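Local coordinates for protein echicetin A-chain (Echis carinatus, PDB 1OZ7) that binds the platelet receptor GPIbalpha as the alpha subunit of a heterodimeric snake-venom snaclec, inhibiting platelet aggregation alone and promoting it when IgM kappa is bound as well, at residues V102-K105 with Q106-F109; V113-P116 with C117-F121; A26-F29 with C30-Q33; S80-D84 with G85-R89. One frame throughout, in Å; residues are numbered along the deposited sequence.

Contact 1 (V102-K105 with Q106-F109); sequences VLEK and QSVF
The carbonyl oxygen of Glu104 is gripped by two backbone N-H groups: the amide N of Phe109 lies 2.7 Å from Glu104 O, and the N of Ser107 makes a weak bond to the same Glu104 O at 3.2 Å. The Phe109 donor stands above the carbonyl plane, 35° out of it, which fits a chain that curls back tightly over the end of the strand. A second weak bond, Val108 N to Lys105 O at 3.0 Å, adds to the curl. Folded this way, the ring of Phe109 is laid over the backbone of Lys105. Lys105 CA sits 3.6 Å from the centroid of the Phe109 ring, 25° off its normal, a CH-pi contact over one face. With CG anti to the backbone N (chi1 -173°), the lysine chain runs alongside the ring, and Lys105 CG comes within 3.4 Å of Phe109 CZ; Lys105 NZ is hydrogen-bonded to Met62 O. This is the turn that leaves strand 100-104 of the C-type lectin fold and starts the loop leading to strand 112-115, and Phe109 also packs on Val55 of helix 45-58. At the root of the phenylalanine, Leu103 CB meets Phe109 CB at 4.2 Å, while Leu103 CD1 approaches the backbone Phe109 O to 3.5 Å. On the polar side, Glu104 CG lies between its backbone N and carbonyl carbon, and the extended chain brings Glu104 OE1 to 3.3 Å from Gln106 CB. Ser107 OG, next to the same glutamate chain, is hydrogen-bonded to Thr111 OG1.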
ATOM      1  N   VAL A 102      -3.833   8.011  -7.180  1.00 24.69           N
ATOM      2  CA  VAL A 102      -3.796   9.315  -7.806  1.00 25.78           C
ATOM      3  C   VAL A 102      -2.451   9.917  -7.471  1.00 24.36           C
ATOM      4  O   VAL A 102      -1.675   9.313  -6.731  1.00 23.65           O
ATOM      5  CB  VAL A 102      -4.924  10.181  -7.253  1.00 29.55           C
ATOM      6  N   LEU A 103      -2.165  11.095  -8.017  1.00 24.10           N
ATOM      7  CA  LEU A 103      -0.901  11.773  -7.734  1.00 23.05           C
ATOM      8  C   LEU A 103      -1.147  12.778  -6.623  1.00 24.38           C
ATOM      9  O   LEU A 103      -2.195  13.437  -6.602  1.00 21.17           O
ATOM     10  CB  LEU A 103      -0.385  12.502  -8.974  1.00 22.09           C
ATOM     11  CG  LEU A 103      -0.119  11.607 -10.188  1.00 22.52           C
ATOM     12  CD1 LEU A 103       0.413  12.447 -11.337  1.00 25.82           C
ATOM     13  CD2 LEU A 103       0.875  10.523  -9.803  1.00 20.98           C
ATOM     14  N   GLU A 104      -0.183  12.896  -5.709  1.00 27.46           N
ATOM     15  CA  GLU A 104      -0.311  13.818  -4.590  1.00 30.69           C
ATOM     16  C   GLU A 104       0.508  15.098  -4.738  1.00 29.75           C
ATOM     17  O   GLU A 104       1.698  15.064  -5.014  1.00 29.03           O
ATOM     18  CB  GLU A 104       0.081  13.117  -3.290  1.00 34.70           C
ATOM     19  CG  GLU A 104       1.571  13.069  -3.029  1.00 39.08           C
ATOM     20  CD  GLU A 104       1.895  12.420  -1.705  1.00 41.82           C
ATOM     21  OE1 GLU A 104       1.188  12.712  -0.715  1.00 42.47           O
ATOM     22  OE2 GLU A 104       2.859  11.627  -1.655  1.00 42.47           O
ATOM     23  N   LYS A 105      -0.150  16.232  -4.545  1.00 31.74           N
ATOM     24  CA  LYS A 105       0.506  17.527  -4.642  1.00 35.00           C
ATOM     25  C   LYS A 105       1.600  17.615  -3.580  1.00 36.44           C
ATOM     26  O   LYS A 105       2.594  18.313  -3.751  1.00 36.49           O
ATOM     27  CB  LYS A 105      -0.529  18.634  -4.422  1.00 35.30           C
ATOM     28  CG  LYS A 105      -0.031  20.037  -4.654  1.00 34.41           C
ATOM     29  CD  LYS A 105      -0.832  21.015  -3.800  1.00 38.28           C
ATOM     30  CE  LYS A 105      -1.440  22.139  -4.622  1.00 37.46           C
ATOM     31  NZ  LYS A 105      -2.480  21.635  -5.556  1.00 35.61           N
ATOM     32  N   GLN A 106       1.412  16.893  -2.482  1.00 38.64           N
ATOM     33  CA  GLN A 106       2.381  16.900  -1.394  1.00 41.21           C
ATOM     34  C   GLN A 106       3.789  16.599  -1.892  1.00 42.22           C
ATOM     35  O   GLN A 106       4.748  17.284  -1.529  1.00 43.09           O
ATOM     36  CB  GLN A 106       1.988  15.872  -0.333  1.00 42.54           C
ATOM     37  CG  GLN A 106       2.112  16.390   1.079  1.00 44.57           C
ATOM     38  CD  GLN A 106       1.191  17.569   1.338  1.00 48.26           C
ATOM     39  OE1 GLN A 106       1.290  18.608   0.681  1.00 49.39           O
ATOM     40  NE2 GLN A 106       0.286  17.411   2.298  1.00 49.52           N
ATOM     41  N   SER A 107       3.909  15.564  -2.715  1.00 42.33           N
ATOM     42  CA  SER A 107       5.195  15.163  -3.265  1.00 41.13           C
ATOM     43  C   SER A 107       5.276  15.642  -4.708  1.00 40.56           C
ATOM     44  O   SER A 107       5.629  14.879  -5.612  1.00 41.23           O
ATOM     45  CB  SER A 107       5.340  13.639  -3.225  1.00 42.04           C
ATOM     46  OG  SER A 107       4.454  13.027  -4.145  1.00 41.46           O
ATOM     47  N   VAL A 108       4.937  16.909  -4.910  1.00 38.57           N
ATOM     48  CA  VAL A 108       4.957  17.533  -6.225  1.00 38.46           C
ATOM     49  C   VAL A 108       4.426  16.626  -7.331  1.00 36.91           C
ATOM     50  O   VAL A 108       4.940  16.612  -8.456  1.00 35.72           O
ATOM     51  CB  VAL A 108       6.379  18.021  -6.593  1.00 40.44           C
ATOM     52  CG1 VAL A 108       7.300  16.842  -6.840  1.00 39.67           C
ATOM     53  CG2 VAL A 108       6.306  18.937  -7.815  1.00 43.02           C
ATOM     54  N   PHE A 109       3.401  15.854  -6.990  1.00 34.48           N
ATOM     55  CA  PHE A 109       2.748  14.967  -7.939  1.00 31.99           C
ATOM     56  C   PHE A 109       3.615  13.849  -8.502  1.00 29.90           C
ATOM     57  O   PHE A 109       3.276  13.261  -9.521  1.00 28.92           O
ATOM     58  CB  PHE A 109       2.177  15.802  -9.095  1.00 29.50           C
ATOM     59  CG  PHE A 109       1.270  16.917  -8.649  1.00 29.41           C
ATOM     60  CD1 PHE A 109       0.036  16.642  -8.067  1.00 27.76           C
ATOM     61  CD2 PHE A 109       1.646  18.249  -8.818  1.00 28.47           C
ATOM     62  CE1 PHE A 109      -0.810  17.679  -7.665  1.00 26.91           C
ATOM     63  CE2 PHE A 109       0.802  19.291  -8.417  1.00 26.11           C
ATOM     64  CZ  PHE A 109      -0.427  19.002  -7.841  1.00 25.02           C
TER

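Contact 2 (V113-P116 with C117-F121); sequences VATP and CENTF
Two hydrogen bonds join Thr115 and Pro116 to Asn119, one through the backbone and one through side chains. In the backbone bond, Asn119 N lies 3.0 Å from Pro116 O with an N-H...O angle of 162°, the closing bond of a type I beta turn from Pro116 to Asn119. The donor stands well above the Pro116 carbonyl plane, 50° out of it. In the side-chain bond, Asn119 ND2 reaches Thr115 OG1 at 3.3 Å. That acceptor is only 8° out of the amide plane of Asn119, so the N-H is aimed well at it. Thr115 OG1 is presented for this by its torsion, anti to the backbone N, which turns the hydroxyl forward along the chain toward the turn.

The van der Waals contacts centre on the proline ring. The ND2 end of the Asn119 amide points onto one face of it, with ND2 3.0 Å from Pro116 CD and 3.3 Å from Pro116 CG, so one amide nitrogen both donates to Thr115 and packs on Pro116. The bent chain of Glu118 brings OE1 to 3.8 Å from Pro116 CB. Thr115 OG1 also meets the ring of Phe121 at its edge, 4.1 Å from CE2.

The turn is tied down at Cys117 by its disulfide to Cys100 at the start of strand 100-104. Asn119 O accepts a bond from Trp66 NE1 of strand 64-71. The segment thus carries the chain from strand 112-115, outermost within this chain in the three-stranded sheet, into strand 121-127 of the four-stranded sheet.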
ATOM      1  N   VAL A 113      -0.602   7.583  -4.246  1.00 23.25           N
ATOM      2  CA  VAL A 113      -1.224   7.369  -2.950  1.00 22.32           C
ATOM      3  C   VAL A 113      -2.566   6.689  -3.136  1.00 21.05           C
ATOM      4  O   VAL A 113      -3.384   7.140  -3.935  1.00 18.90           O
ATOM      5  CB  VAL A 113      -1.425   8.708  -2.190  1.00 23.43           C
ATOM      6  CG1 VAL A 113      -0.069   9.346  -1.893  1.00 24.04           C
ATOM      7  CG2 VAL A 113      -2.274   9.654  -3.007  1.00 23.92           C
ATOM      8  N   ALA A 114      -2.788   5.599  -2.405  1.00 21.44           N
ATOM      9  CA  ALA A 114      -4.044   4.865  -2.505  1.00 23.24           C
ATOM     10  C   ALA A 114      -5.185   5.764  -2.046  1.00 23.82           C
ATOM     11  O   ALA A 114      -5.163   6.291  -0.931  1.00 23.76           O
ATOM     12  CB  ALA A 114      -3.994   3.593  -1.647  1.00 22.35           C
ATOM     13  N   THR A 115      -6.185   5.917  -2.906  1.00 25.12           N
ATOM     14  CA  THR A 115      -7.329   6.765  -2.605  1.00 28.16           C
ATOM     15  C   THR A 115      -8.676   6.186  -3.042  1.00 27.84           C
ATOM     16  O   THR A 115      -8.737   5.271  -3.859  1.00 25.59           O
ATOM     17  CB  THR A 115      -7.142   8.146  -3.261  1.00 28.54           C
ATOM     18  OG1 THR A 115      -8.387   8.852  -3.265  1.00 33.74           O
ATOM     19  CG2 THR A 115      -6.649   7.988  -4.677  1.00 29.12           C
ATOM     20  N   PRO A 116      -9.777   6.703  -2.471  1.00 30.37           N
ATOM     21  CA  PRO A 116     -11.122   6.232  -2.815  1.00 31.38           C
ATOM     22  C   PRO A 116     -11.497   6.646  -4.227  1.00 31.09           C
ATOM     23  O   PRO A 116     -11.485   7.833  -4.559  1.00 31.87           O
ATOM     24  CB  PRO A 116     -12.005   6.912  -1.772  1.00 32.55           C
ATOM     25  CG  PRO A 116     -11.101   6.987  -0.575  1.00 33.88           C
ATOM     26  CD  PRO A 116      -9.803   7.462  -1.205  1.00 33.60           C
ATOM     27  N   CYS A 117     -11.837   5.668  -5.054  1.00 30.07           N
ATOM     28  CA  CYS A 117     -12.202   5.943  -6.432  1.00 30.27           C
ATOM     29  C   CYS A 117     -13.318   6.951  -6.595  1.00 33.15           C
ATOM     30  O   CYS A 117     -13.307   7.737  -7.543  1.00 33.31           O
ATOM     31  CB  CYS A 117     -12.630   4.668  -7.117  1.00 26.65           C
ATOM     32  SG  CYS A 117     -11.379   3.370  -7.127  1.00 21.03           S
ATOM     33  N   GLU A 118     -14.288   6.913  -5.683  1.00 35.86           N
ATOM     34  CA  GLU A 118     -15.439   7.809  -5.738  1.00 37.40           C
ATOM     35  C   GLU A 118     -15.101   9.275  -5.537  1.00 35.64           C
ATOM     36  O   GLU A 118     -15.939  10.136  -5.773  1.00 35.09           O
ATOM     37  CB  GLU A 118     -16.497   7.392  -4.706  1.00 44.22           C
ATOM     38  CG  GLU A 118     -16.016   7.384  -3.257  1.00 48.59           C
ATOM     39  CD  GLU A 118     -15.726   5.983  -2.748  1.00 53.40           C
ATOM     40  OE1 GLU A 118     -14.955   5.253  -3.409  1.00 54.62           O
ATOM     41  OE2 GLU A 118     -16.270   5.615  -1.683  1.00 56.27           O
ATOM     42  N   ASN A 119     -13.884   9.571  -5.098  1.00 35.69           N
ATOM     43  CA  ASN A 119     -13.503  10.963  -4.888  1.00 36.44           C
ATOM     44  C   ASN A 119     -13.378  11.710  -6.206  1.00 35.18           C
ATOM     45  O   ASN A 119     -12.947  11.148  -7.211  1.00 34.98           O
ATOM     46  CB  ASN A 119     -12.180  11.062  -4.127  1.00 38.43           C
ATOM     47  CG  ASN A 119     -12.308  10.627  -2.685  1.00 41.84           C
ATOM     48  OD1 ASN A 119     -13.254  11.004  -1.995  1.00 42.38           O
ATOM     49  ND2 ASN A 119     -11.348   9.838  -2.215  1.00 44.60           N
ATOM     50  N   THR A 120     -13.760  12.980  -6.187  1.00 33.07           N
ATOM     51  CA  THR A 120     -13.689  13.824  -7.367  1.00 31.92           C
ATOM     52  C   THR A 120     -12.377  14.606  -7.374  1.00 31.59           C
ATOM     53  O   THR A 120     -12.124  15.424  -6.493  1.00 30.97           O
ATOM     54  CB  THR A 120     -14.860  14.826  -7.403  1.00 32.68           C
ATOM     55  OG1 THR A 120     -14.844  15.621  -6.211  1.00 33.18           O
ATOM     56  CG2 THR A 120     -16.192  14.096  -7.501  1.00 30.29           C
ATOM     57  N   PHE A 121     -11.538  14.340  -8.371  1.00 30.48           N
ATOM     58  CA  PHE A 121     -10.257  15.026  -8.493  1.00 28.99           C
ATOM     59  C   PHE A 121      -9.946  15.300  -9.958  1.00 27.34           C
ATOM     60  O   PHE A 121     -10.423  14.590 -10.850  1.00 25.72           O
ATOM     61  CB  PHE A 121      -9.128  14.177  -7.898  1.00 29.70           C
ATOM     62  CG  PHE A 121      -9.162  14.068  -6.392  1.00 32.78           C
ATOM     63  CD1 PHE A 121      -9.106  15.205  -5.593  1.00 32.56           C
ATOM     64  CD2 PHE A 121      -9.219  12.824  -5.774  1.00 34.63           C
ATOM     65  CE1 PHE A 121      -9.106  15.103  -4.206  1.00 35.02           C
ATOM     66  CE2 PHE A 121      -9.218  12.714  -4.378  1.00 35.60           C
ATOM     67  CZ  PHE A 121      -9.162  13.854  -3.596  1.00 33.42           C
TER

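Contact 3 (A26-F29 with C30-Q33); sequences AEKF and CNKQ
Phe29 meets Gln33 face to face: the ring and amide planes are 8° apart, and Gln33 NE2 lies 3.6 Å above the plane of the Phe29 ring, over its centre. The same NE2 is modelled at 2.5 Å from Phe29 O, too short to be taken at face value. The bend at chi2 of Gln33 (-48°) folds the amide back over the preceding helical turn. Phe29 O has a sound donor in Lys32 N at 3.1 Å, with the amide as an apparent second one.

Lys28 carries the outer side. Its chain bends at chi2, while Lys32 runs extended from CG, and the two cross at about a right angle, with Lys28 CE 3.5 Å from Lys32 CE. Aliphatic segments do the touching; the ammonium groups, Lys28 NZ and Lys32 NZ, stay 5.6 Å apart, a spacing at which like charges would probably still be felt.

Cys30 belongs to the inner side. Its N bonds Ala26 O at 2.9 Å in a regular i to i+4 helical step, and its SG passes 3.4 Å from that same Ala26 O. From there the sulfur goes on into a disulfide with Cys125.

That link clamps helix 23-33 to strand 121-127. On the sheet beneath, the Phe29 ring makes edge-to-face pairs with Phe17 of strand 12-21 and Phe123 of strand 121-127, whereas the Glu27 carboxylate accepts hydrogen bonds from His38 ND1 and the backbone N of Leu39, both on strand 38-39, and its OE1 is also hydrogen-bonded to a polar side chain of the other chain.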
ATOM      1  N   ALA A  26     -13.733   9.993 -15.111  1.00 25.00           N
ATOM      2  CA  ALA A  26     -12.595  10.643 -15.737  1.00 24.93           C
ATOM      3  C   ALA A  26     -12.019   9.694 -16.784  1.00 25.76           C
ATOM      4  O   ALA A  26     -11.677  10.107 -17.896  1.00 22.08           O
ATOM      5  CB  ALA A  26     -11.541  10.987 -14.685  1.00 24.91           C
ATOM      6  N   GLU A  27     -11.920   8.420 -16.416  1.00 26.25           N
ATOM      7  CA  GLU A  27     -11.397   7.395 -17.310  1.00 28.13           C
ATOM      8  C   GLU A  27     -12.273   7.378 -18.549  1.00 28.77           C
ATOM      9  O   GLU A  27     -11.778   7.432 -19.677  1.00 27.96           O
ATOM     10  CB  GLU A  27     -11.417   6.030 -16.608  1.00 28.33           C
ATOM     11  CG  GLU A  27     -11.138   4.807 -17.496  1.00 30.38           C
ATOM     12  CD  GLU A  27      -9.770   4.823 -18.178  1.00 33.32           C
ATOM     13  OE1 GLU A  27      -8.765   5.198 -17.529  1.00 35.00           O
ATOM     14  OE2 GLU A  27      -9.696   4.438 -19.366  1.00 29.18           O
ATOM     15  N   LYS A  28     -13.583   7.332 -18.329  1.00 29.97           N
ATOM     16  CA  LYS A  28     -14.541   7.309 -19.428  1.00 29.80           C
ATOM     17  C   LYS A  28     -14.361   8.547 -20.299  1.00 27.10           C
ATOM     18  O   LYS A  28     -14.336   8.470 -21.526  1.00 27.84           O
ATOM     19  CB  LYS A  28     -15.970   7.247 -18.877  1.00 31.71           C
ATOM     20  CG  LYS A  28     -17.044   7.144 -19.947  1.00 35.75           C
ATOM     21  CD  LYS A  28     -16.811   5.936 -20.845  1.00 40.79           C
ATOM     22  CE  LYS A  28     -17.818   5.886 -21.985  1.00 44.95           C
ATOM     23  NZ  LYS A  28     -17.471   4.851 -23.005  1.00 48.56           N
ATOM     24  N   PHE A  29     -14.229   9.692 -19.647  1.00 25.17           N
ATOM     25  CA  PHE A  29     -14.044  10.954 -20.339  1.00 23.92           C
ATOM     26  C   PHE A  29     -12.838  10.909 -21.282  1.00 24.13           C
ATOM     27  O   PHE A  29     -12.928  11.332 -22.433  1.00 24.16           O
ATOM     28  CB  PHE A  29     -13.890  12.059 -19.293  1.00 20.56           C
ATOM     29  CG  PHE A  29     -13.539  13.404 -19.861  1.00 21.16           C
ATOM     30  CD1 PHE A  29     -12.235  13.695 -20.246  1.00 18.75           C
ATOM     31  CD2 PHE A  29     -14.508  14.390 -19.992  1.00 21.78           C
ATOM     32  CE1 PHE A  29     -11.905  14.940 -20.746  1.00 17.17           C
ATOM     33  CE2 PHE A  29     -14.178  15.645 -20.497  1.00 20.35           C
ATOM     34  CZ  PHE A  29     -12.873  15.912 -20.873  1.00 19.56           C
ATOM     35  N   CYS A  30     -11.716  10.380 -20.798  1.00 26.31           N
ATOM     36  CA  CYS A  30     -10.494  10.300 -21.594  1.00 26.42           C
ATOM     37  C   CYS A  30     -10.616   9.388 -22.799  1.00 28.77           C
ATOM     38  O   CYS A  30      -9.924   9.576 -23.799  1.00 29.50           O
ATOM     39  CB  CYS A  30      -9.324   9.798 -20.750  1.00 25.85           C
ATOM     40  SG  CYS A  30      -8.721  10.898 -19.435  1.00 20.43           S
ATOM     41  N   ASN A  31     -11.477   8.383 -22.704  1.00 30.70           N
ATOM     42  CA  ASN A  31     -11.637   7.452 -23.808  1.00 33.48           C
ATOM     43  C   ASN A  31     -12.536   8.030 -24.892  1.00 34.08           C
ATOM     44  O   ASN A  31     -12.712   7.424 -25.948  1.00 32.34           O
ATOM     45  CB  ASN A  31     -12.222   6.134 -23.312  1.00 34.97           C
ATOM     46  CG  ASN A  31     -13.667   6.260 -22.911  1.00 38.87           C
ATOM     47  OD1 ASN A  31     -14.494   6.765 -23.667  1.00 40.88           O
ATOM     48  ND2 ASN A  31     -13.984   5.790 -21.715  1.00 45.13           N
ATOM     49  N   LYS A  32     -13.105   9.203 -24.628  1.00 34.65           N
ATOM     50  CA  LYS A  32     -13.989   9.849 -25.597  1.00 35.36           C
ATOM     51  C   LYS A  32     -13.277  10.928 -26.405  1.00 34.54           C
ATOM     52  O   LYS A  32     -13.758  11.329 -27.461  1.00 36.07           O
ATOM     53  CB  LYS A  32     -15.191  10.480 -24.887  1.00 36.51           C
ATOM     54  CG  LYS A  32     -16.080   9.506 -24.131  1.00 39.03           C
ATOM     55  CD  LYS A  32     -17.162  10.251 -23.365  1.00 41.86           C
ATOM     56  CE  LYS A  32     -17.985   9.307 -22.497  1.00 45.27           C
ATOM     57  NZ  LYS A  32     -18.979  10.042 -21.654  1.00 47.18           N
ATOM     58  N   GLN A  33     -12.132  11.391 -25.913  1.00 34.48           N
ATOM     59  CA  GLN A  33     -11.372  12.444 -26.585  1.00 34.65           C
ATOM     60  C   GLN A  33     -10.605  11.973 -27.815  1.00 35.15           C
ATOM     61  O   GLN A  33     -10.302  12.767 -28.704  1.00 36.47           O
ATOM     62  CB  GLN A  33     -10.390  13.084 -25.603  1.00 35.82           C
ATOM     63  CG  GLN A  33     -10.978  13.332 -24.225  1.00 35.36           C
ATOM     64  CD  GLN A  33     -12.320  14.012 -24.295  1.00 34.10           C
ATOM     65  OE1 GLN A  33     -12.445  15.106 -24.842  1.00 34.75           O
ATOM     66  NE2 GLN A  33     -13.339  13.362 -23.752  1.00 31.21           N
TER

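Contact 4 (S80-D84 with G85-R89); sequences SRWSD and GSFFR
A small hairpin-like turn at the far end of the long loop between strands 64-71 and 100-104 brings Ser80-Trp82 against Gly85-Phe87. Arg81 and Ser86 form a single antiparallel bridge, a non-hydrogen-bonded pair flanked by two backbone bonds: Phe87 N to Ser80 O at 3.0 Å and Trp82 N to Gly85 O at 2.7 Å.

Diagonally across the bridge, the side chains of Trp82 and Phe87 meet. Their pair is an offset edge-to-face stack, the edge of Phe87 turned toward the face of the Trp82 five-membered ring, with centroids 5.9 Å apart and planes at 79°. Phe87 CD1 comes within 4.2 Å of Trp82 CZ2. The indole edge itself borders the backbone, for Trp82 CD1 lies 3.3 Å from Ser86 O in the ring plane. With CG trans to the backbone N (chi1 -179°), Phe87 also sets its CD2 3.5 Å from Ser80 OG. Phe87 centres an inverse gamma turn, closed by a weak bond from Phe88 N to Ser86 O.

Both rings go on to meet aromatic side chains of the other chain. Lying about 29 Å from the chain centre and packed on its partner, the turn fits the loop exchanged between subunits in the domain-swapped heterodimers of snaclecs.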
ATOM      1  N   SER A  80      -1.900 -12.127   0.732  1.00 35.67           N
ATOM      2  CA  SER A  80      -0.604 -11.815   1.328  1.00 35.25           C
ATOM      3  C   SER A  80      -0.204 -12.903   2.318  1.00 36.02           C
ATOM      4  O   SER A  80      -1.044 -13.686   2.767  1.00 37.07           O
ATOM      5  CB  SER A  80      -0.676 -10.469   2.040  1.00 33.77           C
ATOM      6  OG  SER A  80      -1.910  -9.832   1.750  1.00 34.43           O
ATOM      7  N   ARG A  81       1.077 -12.948   2.663  1.00 35.04           N
ATOM      8  CA  ARG A  81       1.564 -13.958   3.589  1.00 36.15           C
ATOM      9  C   ARG A  81       2.317 -13.372   4.776  1.00 35.55           C
ATOM     10  O   ARG A  81       3.093 -12.429   4.636  1.00 34.09           O
ATOM     11  CB  ARG A  81       2.498 -14.945   2.866  1.00 37.78           C
ATOM     12  CG  ARG A  81       1.847 -15.805   1.784  1.00 41.76           C
ATOM     13  CD  ARG A  81       2.885 -16.710   1.100  1.00 43.70           C
ATOM     14  NE  ARG A  81       3.017 -18.031   1.717  1.00 44.44           N
ATOM     15  CZ  ARG A  81       4.137 -18.760   1.698  1.00 47.07           C
ATOM     16  NH1 ARG A  81       5.228 -18.294   1.102  1.00 46.15           N
ATOM     17  NH2 ARG A  81       4.169 -19.964   2.265  1.00 46.02           N
ATOM     18  N   TRP A  82       2.073 -13.931   5.954  1.00 34.61           N
ATOM     19  CA  TRP A  82       2.798 -13.494   7.132  1.00 32.95           C
ATOM     20  C   TRP A  82       4.178 -14.079   6.887  1.00 34.54           C
ATOM     21  O   TRP A  82       4.354 -14.868   5.957  1.00 32.59           O
ATOM     22  CB  TRP A  82       2.241 -14.128   8.396  1.00 30.69           C
ATOM     23  CG  TRP A  82       0.856 -13.737   8.751  1.00 29.58           C
ATOM     24  CD1 TRP A  82      -0.304 -14.340   8.352  1.00 25.67           C
ATOM     25  CD2 TRP A  82       0.482 -12.715   9.675  1.00 28.95           C
ATOM     26  NE1 TRP A  82      -1.376 -13.764   8.988  1.00 27.84           N
ATOM     27  CE2 TRP A  82      -0.921 -12.763   9.806  1.00 27.05           C
ATOM     28  CE3 TRP A  82       1.200 -11.763  10.411  1.00 28.21           C
ATOM     29  CZ2 TRP A  82      -1.622 -11.893  10.649  1.00 25.90           C
ATOM     30  CZ3 TRP A  82       0.503 -10.903  11.245  1.00 29.61           C
ATOM     31  CH2 TRP A  82      -0.894 -10.974  11.358  1.00 27.62           C
ATOM     32  N   SER A  83       5.151 -13.719   7.715  1.00 35.99           N
ATOM     33  CA  SER A  83       6.495 -14.251   7.552  1.00 38.96           C
ATOM     34  C   SER A  83       6.466 -15.772   7.712  1.00 40.45           C
ATOM     35  O   SER A  83       7.384 -16.367   8.277  1.00 40.84           O
ATOM     36  CB  SER A  83       7.433 -13.618   8.582  1.00 39.06           C
ATOM     37  OG  SER A  83       7.559 -12.223   8.348  1.00 38.31           O
ATOM     38  N   ASP A  84       5.396 -16.382   7.198  1.00 42.82           N
ATOM     39  CA  ASP A  84       5.168 -17.822   7.263  1.00 42.78           C
ATOM     40  C   ASP A  84       3.784 -18.229   6.702  1.00 44.03           C
ATOM     41  O   ASP A  84       3.678 -18.721   5.574  1.00 43.11           O
ATOM     42  CB  ASP A  84       5.300 -18.283   8.713  1.00 42.88           C
ATOM     43  CG  ASP A  84       4.566 -17.371   9.679  1.00 43.29           C
ATOM     44  OD1 ASP A  84       4.975 -16.202   9.804  1.00 46.07           O
ATOM     45  OD2 ASP A  84       3.580 -17.809  10.309  1.00 39.71           O
ATOM     46  N   GLY A  85       2.726 -18.008   7.486  1.00 43.58           N
ATOM     47  CA  GLY A  85       1.382 -18.382   7.064  1.00 40.53           C
ATOM     48  C   GLY A  85       0.604 -17.422   6.173  1.00 39.55           C
ATOM     49  O   GLY A  85       1.124 -16.408   5.713  1.00 36.56           O
ATOM     50  N   SER A  86      -0.665 -17.748   5.937  1.00 38.68           N
ATOM     51  CA  SER A  86      -1.531 -16.940   5.091  1.00 39.42           C
ATOM     52  C   SER A  86      -2.316 -15.865   5.835  1.00 40.16           C
ATOM     53  O   SER A  86      -2.741 -16.046   6.986  1.00 37.08           O
ATOM     54  CB  SER A  86      -2.495 -17.841   4.317  1.00 40.57           C
ATOM     55  OG  SER A  86      -1.801 -18.604   3.340  1.00 43.01           O
ATOM     56  N   PHE A  87      -2.515 -14.744   5.149  1.00 42.15           N
ATOM     57  CA  PHE A  87      -3.214 -13.601   5.711  1.00 44.06           C
ATOM     58  C   PHE A  87      -4.728 -13.645   5.550  1.00 44.10           C
ATOM     59  O   PHE A  87      -5.273 -13.030   4.634  1.00 44.65           O
ATOM     60  CB  PHE A  87      -2.661 -12.321   5.083  1.00 45.52           C
ATOM     61  CG  PHE A  87      -3.287 -11.066   5.616  1.00 47.89           C
ATOM     62  CD1 PHE A  87      -3.413 -10.863   6.985  1.00 48.62           C
ATOM     63  CD2 PHE A  87      -3.733 -10.078   4.747  1.00 48.65           C
ATOM     64  CE1 PHE A  87      -3.975  -9.692   7.479  1.00 51.25           C
ATOM     65  CE2 PHE A  87      -4.295  -8.904   5.230  1.00 51.36           C
ATOM     66  CZ  PHE A  87      -4.417  -8.710   6.598  1.00 51.00           C
ATOM     67  N   PHE A  88      -5.400 -14.366   6.447  1.00 44.28           N
ATOM     68  CA  PHE A  88      -6.856 -14.481   6.419  1.00 44.25           C
ATOM     69  C   PHE A  88      -7.462 -13.665   7.534  1.00 43.26           C
ATOM     70  O   PHE A  88      -8.111 -12.648   7.289  1.00 43.12           O
ATOM     71  CB  PHE A  88      -7.291 -15.932   6.580  1.00 45.54           C
ATOM     72  CG  PHE A  88      -6.732 -16.832   5.538  1.00 50.13           C
ATOM     73  CD1 PHE A  88      -6.771 -16.461   4.194  1.00 51.37           C
ATOM     74  CD2 PHE A  88      -6.162 -18.048   5.888  1.00 50.89           C
ATOM     75  CE1 PHE A  88      -6.248 -17.288   3.211  1.00 53.08           C
ATOM     76  CE2 PHE A  88      -5.638 -18.883   4.914  1.00 53.27           C
ATOM     77  CZ  PHE A  88      -5.681 -18.502   3.570  1.00 54.53           C
ATOM     78  N   ARG A  89      -7.277 -14.122   8.764  1.00 42.12           N
ATOM     79  CA  ARG A  89      -7.801 -13.371   9.883  1.00 42.04           C
ATOM     80  C   ARG A  89      -7.078 -12.032   9.825  1.00 41.79           C
ATOM     81  O   ARG A  89      -5.847 -11.971   9.898  1.00 40.98           O
ATOM     82  CB  ARG A  89      -7.498 -14.076  11.201  1.00 42.81           C
ATOM     83  CG  ARG A  89      -8.515 -13.782  12.287  1.00 43.26           C
ATOM     84  CD  ARG A  89      -8.287 -12.454  12.995  1.00 43.33           C
ATOM     85  NE  ARG A  89      -9.307 -12.238  14.022  1.00 44.68           N
ATOM     86  CZ  ARG A  89      -9.183 -11.389  15.038  1.00 45.99           C
ATOM     87  NH1 ARG A  89      -8.078 -10.672  15.176  1.00 47.72           N
ATOM     88  NH2 ARG A  89     -10.162 -11.255  15.921  1.00 47.72           N
TER

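How the contacts relate
From the N terminus the four contacts follow in series, none nested in or crossing another. Contact 3 joins successive turns within helix 23-33. Contact 4 closes a turn in the long excursion between strands 64-71 and 100-104, its nearest atoms still about 14 Å from contact 2 and about 20 Å from contact 1. The chain then returns to the domain body: contact 1 closes the turn after strand 100-104, and contact 2 the turn after strand 112-115. These two meet across neighbouring strands, where Val113 N lies 3.2 Å from Val102 O, a probable hydrogen bond. Contact 2 runs directly into strand 121-127, to which Cys30 of contact 3 is tied by its disulfide with Cys125.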